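PDB 1LZL: heroin esterase from Rhodococcus sp., which probably hydrolyses the acetyl ester groups of heroin, as an acetyl esterase of the alpha/beta hydrolase fold. Local coordinates for residues Met40-Leu51 with Glu96-Arg107; Pro189-Met200 with Asp260-Tyr269. All blocks are in the same frame, centred on the assembly; numbering follows the deposited sequence.

Interaction 1 and interaction 2 lie on opposite sides of the chain's centre, their own centres about 30 Å apart, and they share no helix or strand. Residues 40-51 with 96-107 form a partly buried contact near one edge of the sheet, where a connecting loop runs over helix 99-109: leucine, valine and proline packing, with one arginine binding backbone carbonyls at the far end. Residues 189-200 with 260-269 are mostly buried. There the loop after strand 183-187 meets the start of helix 263-275, and the chemistry is polar, with carboxylates taking backbone N-H groups and waters filling in. Interaction 2 also holds D260, the probable triad acid.

Interaction 1 of 2, residues Met40-Leu51 with Glu96-Arg107; sequences MLADLSFDGVSL and ESSDPFCVEVAR
R107 reaches out from helix 99-109 and sets the NE/NH2 edge of its guanidinium against the backbone carbonyls of S45 and D47. R107 NE (2.7 Å) and R107 NH2 (2.9 Å) both donate to the single oxygen D47 O; the NH2 bond lies on a lone pair. R107 NH2 also bonds S45 O at 3.0 Å, from above that carbonyl's plane, while NH1 reaches the same oxygen through a water. The bend at chi3 (-71°) turns the guanidinium so that both carbonyls meet its edge. Replacing R107 by alanine removes all three bonds, and would probably leave D47 O and S45 O without these donors and residues 45-47 freer to shift.

Beside this polar end the packing is mainly apolar. V103 divides its methyls: CG1 lies against S45 O and near V49 CG2, and V103 CG2 is 3.7 Å from F46 CE2. V49 CG1 rests on A106 CB at 3.8 Å. Farther along, the L41 and L44 side chains cross the P100 ring at about right angles, L41 CD2 lying 3.7 Å from P100 CD. D99 OD2 approaches the edge of the F46 ring at CZ, but its charge is paired with R68.

S45 OG accepts from D47 N in an ST turn that shapes the loop R107 grips. Residues 40-51 carry the chain from helix 26-41 across helix 99-109 into edge strand 49-56, while V49 and A106 both touch V70 of strand 65-72 and C102 and V105 pack on strand 112-116.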
loop_
_atom_site.group_PDB
_atom_site.type_symbol
_atom_site.label_atom_id
_atom_site.label_comp_id
_atom_site.label_asym_id
_atom_site.label_seq_id
_atom_site.Cartn_x
_atom_site.Cartn_y
_atom_site.Cartn_z
ATOM N N MET A 40 -8.943 -6.510 15.454
ATOM C CA MET A 40 -9.574 -7.120 14.284
ATOM C C MET A 40 -8.948 -8.475 13.963
ATOM O O MET A 40 -9.643 -9.337 13.410
ATOM C CB MET A 40 -9.495 -6.169 13.087
ATOM C CG MET A 40 -8.629 -6.582 11.906
ATOM S SD MET A 40 -8.243 -5.159 10.852
ATOM C CE MET A 40 -9.340 -3.908 11.525
ATOM N N LEU A 41 -7.673 -8.704 14.264
ATOM C CA LEU A 41 -7.028 -9.970 13.911
ATOM C C LEU A 41 -7.448 -11.122 14.799
ATOM O O LEU A 41 -7.333 -12.283 14.466
ATOM C CB LEU A 41 -5.512 -9.784 14.042
ATOM C CG LEU A 41 -4.949 -8.725 13.116
ATOM C CD1 LEU A 41 -3.453 -8.485 13.358
ATOM C CD2 LEU A 41 -5.207 -9.109 11.655
ATOM N N ALA A 42 -7.945 -10.804 15.998
ATOM C CA ALA A 42 -8.342 -11.827 16.949
ATOM C C ALA A 42 -9.334 -12.864 16.452
ATOM O O ALA A 42 -9.216 -14.053 16.759
ATOM C CB ALA A 42 -8.994 -11.138 18.151
ATOM N N ASP A 43 -10.323 -12.399 15.704
ATOM C CA ASP A 43 -11.395 -13.300 15.275
ATOM C C ASP A 43 -11.299 -13.587 13.779
ATOM O O ASP A 43 -12.220 -14.108 13.148
ATOM C CB ASP A 43 -12.733 -12.679 15.710
ATOM C CG ASP A 43 -12.627 -12.030 17.087
ATOM O OD1 ASP A 43 -12.319 -12.773 18.055
ATOM O OD2 ASP A 43 -12.834 -10.798 17.235
ATOM N N LEU A 44 -10.163 -13.249 13.159
ATOM C CA LEU A 44 -10.015 -13.444 11.710
ATOM C C LEU A 44 -9.983 -14.928 11.345
ATOM O O LEU A 44 -9.238 -15.731 11.899
ATOM C CB LEU A 44 -8.748 -12.768 11.187
ATOM C CG LEU A 44 -8.345 -12.934 9.720
ATOM C CD1 LEU A 44 -9.364 -12.290 8.754
ATOM C CD2 LEU A 44 -6.983 -12.296 9.486
ATOM N N SER A 45 -10.788 -15.312 10.359
ATOM C CA SER A 45 -10.827 -16.667 9.840
ATOM C C SER A 45 -9.765 -16.890 8.771
ATOM O O SER A 45 -9.616 -16.087 7.832
ATOM C CB SER A 45 -12.226 -16.981 9.245
ATOM O OG SER A 45 -12.207 -18.241 8.608
ATOM N N PHE A 46 -9.067 -18.009 8.949
ATOM C CA PHE A 46 -8.094 -18.475 7.988
ATOM C C PHE A 46 -8.565 -19.726 7.263
ATOM O O PHE A 46 -7.825 -20.483 6.671
ATOM C CB PHE A 46 -6.764 -18.713 8.697
ATOM C CG PHE A 46 -6.035 -17.453 9.124
ATOM C CD1 PHE A 46 -6.398 -16.709 10.219
ATOM C CD2 PHE A 46 -4.948 -17.032 8.343
ATOM C CE1 PHE A 46 -5.706 -15.558 10.551
ATOM C CE2 PHE A 46 -4.239 -15.888 8.699
ATOM C CZ PHE A 46 -4.610 -15.136 9.809
ATOM N N ASP A 47 -9.893 -19.944 7.293
ATOM C CA ASP A 47 -10.475 -21.068 6.565
ATOM C C ASP A 47 -10.112 -21.000 5.089
ATOM O O ASP A 47 -10.207 -19.944 4.486
ATOM C CB ASP A 47 -12.002 -21.107 6.698
ATOM C CG ASP A 47 -12.549 -22.474 6.323
ATOM O OD1 ASP A 47 -12.089 -23.507 6.866
ATOM O OD2 ASP A 47 -13.453 -22.502 5.459
ATOM N N GLY A 48 -9.711 -22.139 4.537
ATOM C CA GLY A 48 -9.356 -22.353 3.181
ATOM C C GLY A 48 -7.996 -21.799 2.802
ATOM O O GLY A 48 -7.675 -21.822 1.616
ATOM N N VAL A 49 -7.188 -21.291 3.704
ATOM C CA VAL A 49 -5.857 -20.810 3.314
ATOM C C VAL A 49 -4.838 -21.237 4.363
ATOM O O VAL A 49 -5.247 -21.673 5.450
ATOM C CB VAL A 49 -5.766 -19.278 3.135
ATOM C CG1 VAL A 49 -6.821 -18.759 2.184
ATOM C CG2 VAL A 49 -5.862 -18.566 4.489
ATOM N N SER A 50 -3.552 -21.149 4.024
ATOM C CA SER A 50 -2.508 -21.374 5.026
ATOM C C SER A 50 -1.451 -20.257 4.937
ATOM O O SER A 50 -1.318 -19.678 3.862
ATOM C CB SER A 50 -1.883 -22.750 4.941
ATOM O OG SER A 50 -1.038 -22.926 3.838
ATOM N N LEU A 51 -0.791 -19.981 6.036
ATOM C CA LEU A 51 0.203 -18.907 6.142
ATOM C C LEU A 51 1.497 -19.517 6.608
ATOM O O LEU A 51 1.532 -20.266 7.600
ATOM C CB LEU A 51 -0.322 -17.807 7.083
ATOM C CG LEU A 51 0.423 -16.458 7.124
ATOM C CD1 LEU A 51 -0.425 -15.340 7.677
ATOM C CD2 LEU A 51 1.686 -16.529 7.971
ATOM N N GLU A 96 1.301 -8.150 9.758
ATOM C CA GLU A 96 0.093 -8.918 10.144
ATOM C C GLU A 96 -1.165 -8.068 10.089
ATOM O O GLU A 96 -2.294 -8.558 9.957
ATOM C CB GLU A 96 0.324 -9.467 11.560
ATOM C CG GLU A 96 -0.752 -10.366 12.093
ATOM C CD GLU A 96 -0.683 -10.473 13.611
ATOM O OE1 GLU A 96 0.237 -9.903 14.254
ATOM O OE2 GLU A 96 -1.588 -11.167 14.142
ATOM N N SER A 97 -1.042 -6.760 10.209
ATOM C CA SER A 97 -2.216 -5.887 10.172
ATOM C C SER A 97 -2.934 -6.026 8.830
ATOM O O SER A 97 -4.135 -5.708 8.806
ATOM C CB SER A 97 -1.858 -4.424 10.472
ATOM O OG SER A 97 -1.134 -3.855 9.387
ATOM N N SER A 98 -2.259 -6.493 7.776
ATOM C CA SER A 98 -2.924 -6.715 6.493
ATOM C C SER A 98 -3.357 -8.161 6.285
ATOM O O SER A 98 -3.836 -8.493 5.180
ATOM C CB SER A 98 -2.012 -6.288 5.346
ATOM O OG SER A 98 -1.808 -4.910 5.269
ATOM N N ASP A 99 -3.233 -9.006 7.295
ATOM C CA ASP A 99 -3.718 -10.377 7.100
ATOM C C ASP A 99 -5.161 -10.472 6.606
ATOM O O ASP A 99 -5.393 -11.303 5.720
ATOM C CB ASP A 99 -3.609 -11.156 8.418
ATOM C CG ASP A 99 -2.260 -11.718 8.760
ATOM O OD1 ASP A 99 -1.263 -11.561 8.003
ATOM O OD2 ASP A 99 -2.135 -12.383 9.823
ATOM N N PRO A 100 -6.115 -9.665 7.045
ATOM C CA PRO A 100 -7.495 -9.830 6.536
ATOM C C PRO A 100 -7.592 -9.770 5.022
ATOM O O PRO A 100 -8.158 -10.642 4.365
ATOM C CB PRO A 100 -8.242 -8.676 7.217
ATOM C CG PRO A 100 -7.520 -8.502 8.530
ATOM C CD PRO A 100 -6.071 -8.619 8.096
ATOM N N PHE A 101 -6.964 -8.751 4.441
ATOM C CA PHE A 101 -7.001 -8.576 2.984
ATOM C C PHE A 101 -6.241 -9.697 2.291
ATOM O O PHE A 101 -6.683 -10.209 1.254
ATOM C CB PHE A 101 -6.435 -7.198 2.577
ATOM C CG PHE A 101 -6.467 -6.961 1.068
ATOM C CD1 PHE A 101 -7.696 -6.997 0.396
ATOM C CD2 PHE A 101 -5.283 -6.749 0.361
ATOM C CE1 PHE A 101 -7.716 -6.797 -0.991
ATOM C CE2 PHE A 101 -5.301 -6.490 -1.015
ATOM C CZ PHE A 101 -6.535 -6.531 -1.674
ATOM N N CYS A 102 -5.080 -10.070 2.828
ATOM C CA CYS A 102 -4.274 -11.100 2.140
ATOM C C CYS A 102 -5.002 -12.451 2.139
ATOM O O CYS A 102 -4.970 -13.188 1.160
ATOM C CB CYS A 102 -2.889 -11.180 2.802
ATOM S SG CYS A 102 -1.957 -9.640 2.525
ATOM N N VAL A 103 -5.664 -12.756 3.276
ATOM C CA VAL A 103 -6.472 -13.977 3.315
ATOM C C VAL A 103 -7.600 -13.895 2.289
ATOM O O VAL A 103 -7.899 -14.854 1.562
ATOM C CB VAL A 103 -7.022 -14.170 4.736
ATOM C CG1 VAL A 103 -8.150 -15.197 4.780
ATOM C CG2 VAL A 103 -5.876 -14.593 5.655
ATOM N N GLU A 104 -8.250 -12.722 2.214
ATOM C CA GLU A 104 -9.343 -12.561 1.243
ATOM C C GLU A 104 -8.924 -12.861 -0.185
ATOM O O GLU A 104 -9.584 -13.553 -0.977
ATOM C CB GLU A 104 -9.947 -11.132 1.368
ATOM C CG GLU A 104 -11.219 -11.012 0.526
ATOM C CD GLU A 104 -11.944 -9.685 0.581
ATOM O OE1 GLU A 104 -11.256 -8.677 0.894
ATOM O OE2 GLU A 104 -13.185 -9.611 0.309
ATOM N N VAL A 105 -7.768 -12.291 -0.555
ATOM C CA VAL A 105 -7.264 -12.486 -1.929
ATOM C C VAL A 105 -6.960 -13.976 -2.161
ATOM O O VAL A 105 -7.328 -14.531 -3.197
ATOM C CB VAL A 105 -6.012 -11.609 -2.122
ATOM C CG1 VAL A 105 -5.245 -12.018 -3.358
ATOM C CG2 VAL A 105 -6.443 -10.132 -2.146
ATOM N N ALA A 106 -6.283 -14.601 -1.189
ATOM C CA ALA A 106 -5.915 -16.007 -1.394
ATOM C C ALA A 106 -7.161 -16.874 -1.471
ATOM O O ALA A 106 -7.327 -17.739 -2.318
ATOM C CB ALA A 106 -5.015 -16.505 -0.281
ATOM N N ARG A 107 -8.119 -16.657 -0.571
ATOM C CA ARG A 107 -9.323 -17.483 -0.551
ATOM C C ARG A 107 -10.220 -17.213 -1.754
ATOM O O ARG A 107 -10.708 -18.142 -2.401
ATOM C CB ARG A 107 -10.054 -17.225 0.785
ATOM C CG ARG A 107 -11.341 -18.036 0.902
ATOM C CD ARG A 107 -12.242 -17.568 2.042
ATOM N NE ARG A 107 -11.635 -17.917 3.330
ATOM C CZ ARG A 107 -11.451 -16.973 4.250
ATOM N NH1 ARG A 107 -11.825 -15.713 3.981
ATOM N NH2 ARG A 107 -10.899 -17.325 5.395
HETATM O O HOH W 1 -11.136 -14.170 6.555
#

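Interaction 2 of 2, residues Pro189-Met200 with Asp260-Tyr269; sequences PELDDRLETVSM and DPLRDEGIEY
S199 and D264 bond each other in both directions. S199 N donates to D264 OD2 at 2.8 Å, meeting it from above the carboxylate plane, and D264 N returns a bond to S199 OG at 3.1 Å. S199 OG donates in turn to P261 O (2.8 Å); chi1 of 57° sets it between its own backbone N and carbonyl carbon, where it faces both P261 O and D264 N. R263 holds the other carboxylate oxygen in a salt bridge, NE and NH2 both donating to D264 OD1, and S199 CB lies over one guanidinium face.

E265 takes the backbone N-H groups of residues 191-192. E265 OE2 accepts from L191 N at 2.8 Å on the anti lone pair and from D192 N at 3.0 Å from above the carboxylate plane. Waters add to these bonds. One links OE2 to D192 O, a second joins OE1 to D192 O, and a third ties OE1 and E265 N to T197 OG1 and P261 O. With so many donors around it, this buried carboxylate is likely to stay ionised.

Apolar contacts fill in between. M200 CE touches L262 CD2 at 3.6 Å and also reaches P261 CB, while L191 CD1 packs against Y269 CB at 3.7 Å. T197 CB lies close on D264 CB, their side chains sliding past each other in opposite directions.

T197 OG1 caps helix 198-202 by accepting from M200 N, and D260 OD1 accepts a capping bond from L262 N in the turn leading into helix 263-275. D260 OD2 is bonded to H290 ND1, consistent with the Ser-His-Asp triad of an alpha/beta hydrolase, whose probable nucleophile is S160. E190 shares a backbone hydrogen bond with S160, so this contact joins the acid-bearing turn to a loop beside the nucleophile elbow.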
loop_
_atom_site.group_PDB
_atom_site.type_symbol
_atom_site.label_atom_id
_atom_site.label_comp_id
_atom_site.label_asym_id
_atom_site.label_seq_id
_atom_site.Cartn_x
_atom_site.Cartn_y
_atom_site.Cartn_z
ATOM N N PRO A 189 -2.744 5.682 -2.246
ATOM C CA PRO A 189 -1.288 5.718 -2.077
ATOM C C PRO A 189 -0.716 7.044 -1.608
ATOM O O PRO A 189 -1.254 8.107 -1.974
ATOM C CB PRO A 189 -0.782 5.436 -3.526
ATOM C CG PRO A 189 -1.892 5.944 -4.409
ATOM C CD PRO A 189 -3.163 5.552 -3.666
ATOM N N GLU A 190 0.394 7.025 -0.870
ATOM C CA GLU A 190 1.173 8.163 -0.393
ATOM C C GLU A 190 2.388 8.277 -1.304
ATOM O O GLU A 190 3.332 7.475 -1.205
ATOM C CB GLU A 190 1.558 7.928 1.061
ATOM C CG GLU A 190 2.362 9.061 1.688
ATOM C CD GLU A 190 2.679 8.816 3.147
ATOM O OE1 GLU A 190 2.365 7.752 3.696
ATOM O OE2 GLU A 190 3.275 9.760 3.728
ATOM N N LEU A 191 2.352 9.274 -2.218
ATOM C CA LEU A 191 3.255 9.286 -3.386
ATOM C C LEU A 191 4.163 10.511 -3.496
ATOM O O LEU A 191 5.174 10.474 -4.170
ATOM C CB LEU A 191 2.433 9.208 -4.679
ATOM C CG LEU A 191 1.609 7.932 -4.897
ATOM C CD1 LEU A 191 0.574 8.161 -5.993
ATOM C CD2 LEU A 191 2.514 6.754 -5.207
ATOM N N ASP A 192 3.750 11.624 -2.856
ATOM C CA ASP A 192 4.427 12.905 -3.142
ATOM C C ASP A 192 4.780 13.638 -1.865
ATOM O O ASP A 192 3.867 13.981 -1.110
ATOM C CB ASP A 192 3.439 13.741 -3.992
ATOM C CG ASP A 192 4.086 14.955 -4.636
ATOM O OD1 ASP A 192 5.184 15.325 -4.139
ATOM O OD2 ASP A 192 3.535 15.543 -5.584
ATOM N N ASP A 193 6.070 13.853 -1.605
ATOM C CA ASP A 193 6.484 14.483 -0.347
ATOM C C ASP A 193 6.245 15.985 -0.376
ATOM O O ASP A 193 6.398 16.605 0.675
ATOM C CB ASP A 193 7.973 14.221 -0.083
ATOM C CG ASP A 193 8.811 14.779 -1.213
ATOM O OD1 ASP A 193 8.674 14.370 -2.376
ATOM O OD2 ASP A 193 9.621 15.678 -0.891
ATOM N N ARG A 194 5.920 16.540 -1.526
ATOM C CA ARG A 194 5.942 18.017 -1.638
ATOM C C ARG A 194 4.717 18.630 -1.017
ATOM O O ARG A 194 4.763 19.851 -0.706
ATOM C CB ARG A 194 6.071 18.399 -3.109
ATOM C CG ARG A 194 7.429 18.020 -3.639
ATOM C CD ARG A 194 7.525 18.034 -5.132
ATOM N NE ARG A 194 6.608 17.104 -5.784
ATOM C CZ ARG A 194 6.536 16.887 -7.085
ATOM N NH1 ARG A 194 7.325 17.505 -7.959
ATOM N NH2 ARG A 194 5.648 16.002 -7.528
ATOM N N LEU A 195 3.620 17.944 -0.803
ATOM C CA LEU A 195 2.460 18.487 -0.057
ATOM C C LEU A 195 1.902 19.761 -0.691
ATOM O O LEU A 195 1.492 20.672 0.036
ATOM C CB LEU A 195 2.780 18.652 1.447
ATOM C CG LEU A 195 3.561 17.489 2.090
ATOM C CD1 LEU A 195 3.704 17.678 3.608
ATOM C CD2 LEU A 195 2.914 16.148 1.794
ATOM N N GLU A 196 1.897 19.778 -2.031
ATOM C CA GLU A 196 1.471 21.016 -2.731
ATOM C C GLU A 196 0.162 20.913 -3.461
ATOM O O GLU A 196 -0.331 21.913 -4.005
ATOM C CB GLU A 196 2.558 21.438 -3.731
ATOM C CG GLU A 196 2.910 20.483 -4.881
ATOM C CD GLU A 196 4.231 20.809 -5.552
ATOM O OE1 GLU A 196 4.955 21.757 -5.131
ATOM O OE2 GLU A 196 4.609 20.135 -6.542
ATOM N N THR A 197 -0.449 19.733 -3.481
ATOM C CA THR A 197 -1.780 19.632 -4.070
ATOM C C THR A 197 -2.817 20.362 -3.230
ATOM O O THR A 197 -2.669 20.584 -2.022
ATOM C CB THR A 197 -2.170 18.137 -4.194
ATOM O OG1 THR A 197 -2.140 17.591 -2.870
ATOM C CG2 THR A 197 -1.231 17.387 -5.109
ATOM N N VAL A 198 -3.953 20.671 -3.881
ATOM C CA VAL A 198 -5.049 21.290 -3.102
ATOM C C VAL A 198 -5.498 20.406 -1.961
ATOM O O VAL A 198 -5.712 20.920 -0.823
ATOM C CB VAL A 198 -6.257 21.597 -4.004
ATOM C CG1 VAL A 198 -7.442 22.105 -3.189
ATOM C CG2 VAL A 198 -5.831 22.618 -5.047
ATOM N N SER A 199 -5.680 19.092 -2.145
ATOM C CA SER A 199 -6.146 18.311 -0.990
ATOM C C SER A 199 -5.130 18.364 0.159
ATOM O O SER A 199 -5.542 18.289 1.311
ATOM C CB SER A 199 -6.509 16.899 -1.418
ATOM O OG SER A 199 -5.418 16.201 -2.051
ATOM N N MET A 200 -3.855 18.434 -0.243
ATOM C CA MET A 200 -2.823 18.425 0.815
ATOM C C MET A 200 -2.764 19.783 1.502
ATOM O O MET A 200 -2.404 19.820 2.711
ATOM C CB MET A 200 -1.493 18.047 0.226
ATOM C CG MET A 200 -0.505 17.164 0.883
ATOM S SD MET A 200 -0.912 16.304 2.376
ATOM C CE MET A 200 -0.755 14.600 1.830
ATOM N N ASP A 260 -9.536 12.509 1.825
ATOM C CA ASP A 260 -8.151 12.147 2.080
ATOM C C ASP A 260 -7.188 13.179 1.565
ATOM O O ASP A 260 -7.206 13.578 0.357
ATOM C CB ASP A 260 -7.909 10.807 1.377
ATOM C CG ASP A 260 -6.572 10.162 1.639
ATOM O OD1 ASP A 260 -5.692 10.788 2.276
ATOM O OD2 ASP A 260 -6.439 8.997 1.233
ATOM N N PRO A 261 -6.235 13.708 2.330
ATOM C CA PRO A 261 -5.248 14.638 1.794
ATOM C C PRO A 261 -4.449 14.016 0.630
ATOM O O PRO A 261 -3.931 14.742 -0.210
ATOM C CB PRO A 261 -4.243 14.840 2.948
ATOM C CG PRO A 261 -4.741 14.045 4.068
ATOM C CD PRO A 261 -6.056 13.411 3.774
ATOM N N LEU A 262 -4.310 12.708 0.558
ATOM C CA LEU A 262 -3.581 12.024 -0.521
ATOM C C LEU A 262 -4.386 11.966 -1.806
ATOM O O LEU A 262 -3.867 11.471 -2.838
ATOM C CB LEU A 262 -3.279 10.597 -0.059
ATOM C CG LEU A 262 -2.406 10.470 1.206
ATOM C CD1 LEU A 262 -2.254 9.017 1.606
ATOM C CD2 LEU A 262 -1.057 11.121 0.962
ATOM N N ARG A 263 -5.642 12.401 -1.800
ATOM C CA ARG A 263 -6.499 12.184 -2.979
ATOM C C ARG A 263 -5.906 12.751 -4.246
ATOM O O ARG A 263 -5.830 12.087 -5.294
ATOM C CB ARG A 263 -7.860 12.858 -2.660
ATOM C CG ARG A 263 -8.878 12.744 -3.798
ATOM C CD ARG A 263 -9.983 13.802 -3.508
ATOM N NE ARG A 263 -9.489 15.131 -3.796
ATOM C CZ ARG A 263 -10.005 16.255 -3.252
ATOM N NH1 ARG A 263 -11.009 16.176 -2.383
ATOM N NH2 ARG A 263 -9.469 17.417 -3.608
ATOM N N ASP A 264 -5.487 14.028 -4.216
ATOM C CA ASP A 264 -5.098 14.643 -5.478
ATOM C C ASP A 264 -3.817 14.008 -5.992
ATOM O O ASP A 264 -3.734 13.831 -7.230
ATOM C CB ASP A 264 -4.874 16.154 -5.315
ATOM C CG ASP A 264 -6.142 16.933 -5.036
ATOM O OD1 ASP A 264 -7.252 16.363 -5.010
ATOM O OD2 ASP A 264 -6.005 18.155 -4.812
ATOM N N GLU A 265 -2.824 13.664 -5.162
ATOM C CA GLU A 265 -1.592 13.105 -5.744
ATOM C C GLU A 265 -1.889 11.751 -6.352
ATOM O O GLU A 265 -1.257 11.333 -7.311
ATOM C CB GLU A 265 -0.500 13.075 -4.670
ATOM C CG GLU A 265 -0.693 12.056 -3.563
ATOM C CD GLU A 265 0.076 12.485 -2.304
ATOM O OE1 GLU A 265 -0.213 13.600 -1.827
ATOM O OE2 GLU A 265 0.957 11.726 -1.830
ATOM N N GLY A 266 -2.884 11.006 -5.810
ATOM C CA GLY A 266 -3.277 9.736 -6.385
ATOM C C GLY A 266 -3.911 9.922 -7.741
ATOM O O GLY A 266 -3.548 9.263 -8.740
ATOM N N ILE A 267 -4.880 10.857 -7.860
ATOM C CA ILE A 267 -5.512 11.121 -9.168
ATOM C C ILE A 267 -4.465 11.621 -10.156
ATOM O O ILE A 267 -4.472 11.164 -11.298
ATOM C CB ILE A 267 -6.664 12.148 -8.998
ATOM C CG1 ILE A 267 -7.776 11.589 -8.132
ATOM C CG2 ILE A 267 -7.210 12.619 -10.349
ATOM C CD1 ILE A 267 -8.866 12.566 -7.732
ATOM N N GLU A 268 -3.569 12.523 -9.726
ATOM C CA GLU A 268 -2.560 13.016 -10.667
ATOM C C GLU A 268 -1.618 11.939 -11.152
ATOM O O GLU A 268 -1.235 11.926 -12.313
ATOM C CB GLU A 268 -1.714 14.145 -9.990
ATOM C CG GLU A 268 -2.528 15.414 -9.838
ATOM C CD GLU A 268 -1.820 16.556 -9.117
ATOM O OE1 GLU A 268 -0.630 16.391 -8.696
ATOM O OE2 GLU A 268 -2.471 17.614 -8.968
ATOM N N TYR A 269 -1.244 11.019 -10.261
ATOM C CA TYR A 269 -0.337 9.937 -10.715
ATOM C C TYR A 269 -1.039 9.039 -11.707
ATOM O O TYR A 269 -0.489 8.622 -12.735
ATOM C CB TYR A 269 0.122 9.138 -9.519
ATOM C CG TYR A 269 1.325 8.240 -9.736
ATOM C CD1 TYR A 269 2.569 8.800 -9.985
ATOM C CD2 TYR A 269 1.224 6.834 -9.674
ATOM C CE1 TYR A 269 3.679 7.992 -10.178
ATOM C CE2 TYR A 269 2.340 6.015 -9.849
ATOM C CZ TYR A 269 3.568 6.631 -10.101
ATOM O OH TYR A 269 4.693 5.830 -10.290
HETATM O O HOH W 2 -3.949 8.625 -2.902
HETATM O O HOH W 3 1.900 12.588 0.583
HETATM O O HOH W 4 1.596 15.561 -1.535
HETATM O O HOH W 5 1.184 14.910 -6.932
HETATM O O HOH W 6 -2.407 14.832 -2.543
#